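Side-chain contact in putative exported protein (Bordetella parapertussis, PDB 3OCJ), which is of unknown function but carries a Rossmann-like methyltransferase domain, consistent with S-adenosylmethionine-dependent methyl transfer, and binds palmitic acid in the crystal: residues A85-E88 against R89-E93. Residues are numbered along the deposited sequence; the frame is centred on the assembly and turned at random.
Sequences APLE and RVFYE. With PLM (palmitic acid), chain D.
E88 OE2 is gripped by a water and by the hydroxyl of S54. The water donates to E88 OE2 at 2.7 Å and lies 2.8 Å from Y92 OH, so it bridges the carboxylate and the phenol one turn on. The two side chains run alongside each other, with E88 CG 3.8 Å from Y92 CE1. Their carboxylate and ring planes are steeply inclined, 78° apart. E88 reaches back as well: with CG anti to the backbone N (chi1 -176°), E88 OE1 takes the A85 N-H through its anti lone pair at 2.9 Å. This is the glutamate half of a capping box; A85, the N-cap residue, has no side-chain acceptor to complete it. A85 O accepts from R89 N to open the i to i+4 bonding of helix 86-94. L87 lays CG 3.6 Å from CZ of F91, while L87 O sits over one face of that ring. The tail of PLM, the bound palmitic acid, reaches F91 CB (CE, 3.5 Å) and Y92 CE1 (CG, 3.9 Å). R89 NH1 forms a salt bridge with E93 OE2, which H77 and G80 also hold. Both oxygens of E88 thus have N-H or O-H partners, which probably favours the charged carboxylate, while F91 and Y92 give the lipid tail an apolar surface.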
loop_
_atom_site.group_PDB
_atom_site.type_symbol
_atom_site.label_atom_id
_atom_site.label_comp_id
_atom_site.label_asym_id
_atom_site.label_seq_id
_atom_site.Cartn_x
_atom_site.Cartn_y
_atom_site.Cartn_z
ATOM N N ALA A 85 8.464 17.689 10.638
ATOM C CA ALA A 85 8.551 19.076 10.206
ATOM C C ALA A 85 7.175 19.520 9.724
ATOM O O ALA A 85 6.330 18.684 9.404
ATOM C CB ALA A 85 9.598 19.233 9.111
ATOM N N PRO A 86 6.925 20.836 9.696
ATOM C CA PRO A 86 5.586 21.325 9.343
ATOM C C PRO A 86 5.069 20.786 7.999
ATOM O O PRO A 86 3.967 20.241 7.938
ATOM C CB PRO A 86 5.772 22.848 9.310
ATOM C CG PRO A 86 6.878 23.098 10.297
ATOM C CD PRO A 86 7.820 21.924 10.136
ATOM N N LEU A 87 5.854 20.905 6.933
ATOM C CA LEU A 87 5.403 20.452 5.619
ATOM C C LEU A 87 5.281 18.929 5.581
ATOM O O LEU A 87 4.327 18.365 5.025
ATOM C CB LEU A 87 6.378 20.919 4.542
ATOM C CG LEU A 87 5.867 20.974 3.106
ATOM C CD1 LEU A 87 4.610 21.828 3.025
ATOM C CD2 LEU A 87 6.954 21.522 2.188
ATOM N N GLU A 88 6.270 18.270 6.166
ATOM C CA GLU A 88 6.256 16.821 6.304
ATOM C C GLU A 88 4.947 16.349 6.925
ATOM O O GLU A 88 4.351 15.374 6.473
ATOM C CB GLU A 88 7.435 16.401 7.181
ATOM C CG GLU A 88 7.624 14.913 7.338
ATOM C CD GLU A 88 8.870 14.575 8.140
ATOM O OE1 GLU A 88 9.256 15.353 9.038
ATOM O OE2 GLU A 88 9.483 13.523 7.869
ATOM N N ARG A 89 4.488 17.049 7.955
ATOM C CA ARG A 89 3.240 16.664 8.623
ATOM C C ARG A 89 2.017 16.839 7.704
ATOM O O ARG A 89 1.098 16.019 7.720
ATOM C CB ARG A 89 3.060 17.402 9.956
ATOM C CG ARG A 89 1.824 16.915 10.737
ATOM C CD ARG A 89 1.702 17.601 12.110
ATOM N NE ARG A 89 2.807 17.287 13.015
ATOM C CZ ARG A 89 2.894 16.172 13.735
ATOM N NH1 ARG A 89 1.947 15.243 13.622
ATOM N NH2 ARG A 89 3.933 15.966 14.535
ATOM N N VAL A 90 2.015 17.888 6.885
ATOM C CA VAL A 90 0.957 18.061 5.891
ATOM C C VAL A 90 0.928 16.874 4.932
ATOM O O VAL A 90 -0.139 16.341 4.607
ATOM C CB VAL A 90 1.117 19.369 5.101
ATOM C CG1 VAL A 90 0.072 19.444 3.992
ATOM C CG2 VAL A 90 0.981 20.565 6.035
ATOM N N PHE A 91 2.101 16.438 4.484
ATOM C CA PHE A 91 2.176 15.265 3.613
ATOM C C PHE A 91 1.626 14.007 4.297
ATOM O O PHE A 91 0.890 13.222 3.686
ATOM C CB PHE A 91 3.615 15.014 3.153
ATOM C CG PHE A 91 4.217 16.146 2.353
ATOM C CD1 PHE A 91 3.417 16.979 1.588
ATOM C CD2 PHE A 91 5.593 16.346 2.340
ATOM C CE1 PHE A 91 3.974 18.009 0.842
ATOM C CE2 PHE A 91 6.159 17.373 1.601
ATOM C CZ PHE A 91 5.347 18.204 0.849
ATOM N N TYR A 92 1.979 13.812 5.564
ATOM C CA TYR A 92 1.516 12.657 6.334
ATOM C C TYR A 92 0.022 12.696 6.654
ATOM O O TYR A 92 -0.584 11.655 6.883
ATOM C CB TYR A 92 2.239 12.578 7.681
ATOM C CG TYR A 92 3.512 11.757 7.747
ATOM C CD1 TYR A 92 4.700 12.226 7.204
ATOM C CD2 TYR A 92 3.539 10.546 8.436
ATOM C CE1 TYR A 92 5.870 11.486 7.305
ATOM C CE2 TYR A 92 4.699 9.804 8.536
ATOM C CZ TYR A 92 5.860 10.281 7.972
ATOM O OH TYR A 92 7.028 9.544 8.081
ATOM N N GLU A 93 -0.564 13.894 6.727
ATOM C CA GLU A 93 -1.903 14.029 7.305
ATOM C C GLU A 93 -2.982 14.576 6.388
ATOM O O GLU A 93 -4.174 14.454 6.700
ATOM C CB GLU A 93 -1.846 14.861 8.595
ATOM C CG GLU A 93 -1.087 14.156 9.700
ATOM C CD GLU A 93 -0.978 14.961 10.975
ATOM O OE1 GLU A 93 -1.592 16.055 11.074
ATOM O OE2 GLU A 93 -0.293 14.464 11.897
HETATM C C1 PLM D . 1.875 1.343 -1.384
HETATM O O1 PLM D . 1.111 0.882 -0.511
HETATM O O2 PLM D . 2.959 0.759 -1.590
HETATM C C2 PLM D . 1.532 2.586 -2.187
HETATM C C3 PLM D . 0.312 3.341 -1.656
HETATM C C4 PLM D . 0.249 4.695 -2.364
HETATM C C5 PLM D . -1.041 5.461 -2.106
HETATM C C6 PLM D . -1.178 5.898 -0.651
HETATM C C7 PLM D . 0.134 6.382 -0.045
HETATM C C8 PLM D . 0.655 7.673 -0.665
HETATM C C9 PLM D . 1.939 8.055 0.065
HETATM C CA PLM D . 2.320 9.516 -0.120
HETATM C CB PLM D . 3.205 9.956 1.041
HETATM C CC PLM D . 3.984 11.222 0.723
HETATM C CD PLM D . 4.885 11.596 1.891
HETATM C CE PLM D . 5.784 12.762 1.492
HETATM C CF PLM D . 6.995 12.874 2.405
HETATM C CG PLM D . 6.611 13.116 3.856
HETATM O O HOH W 1 9.431 10.872 7.751
#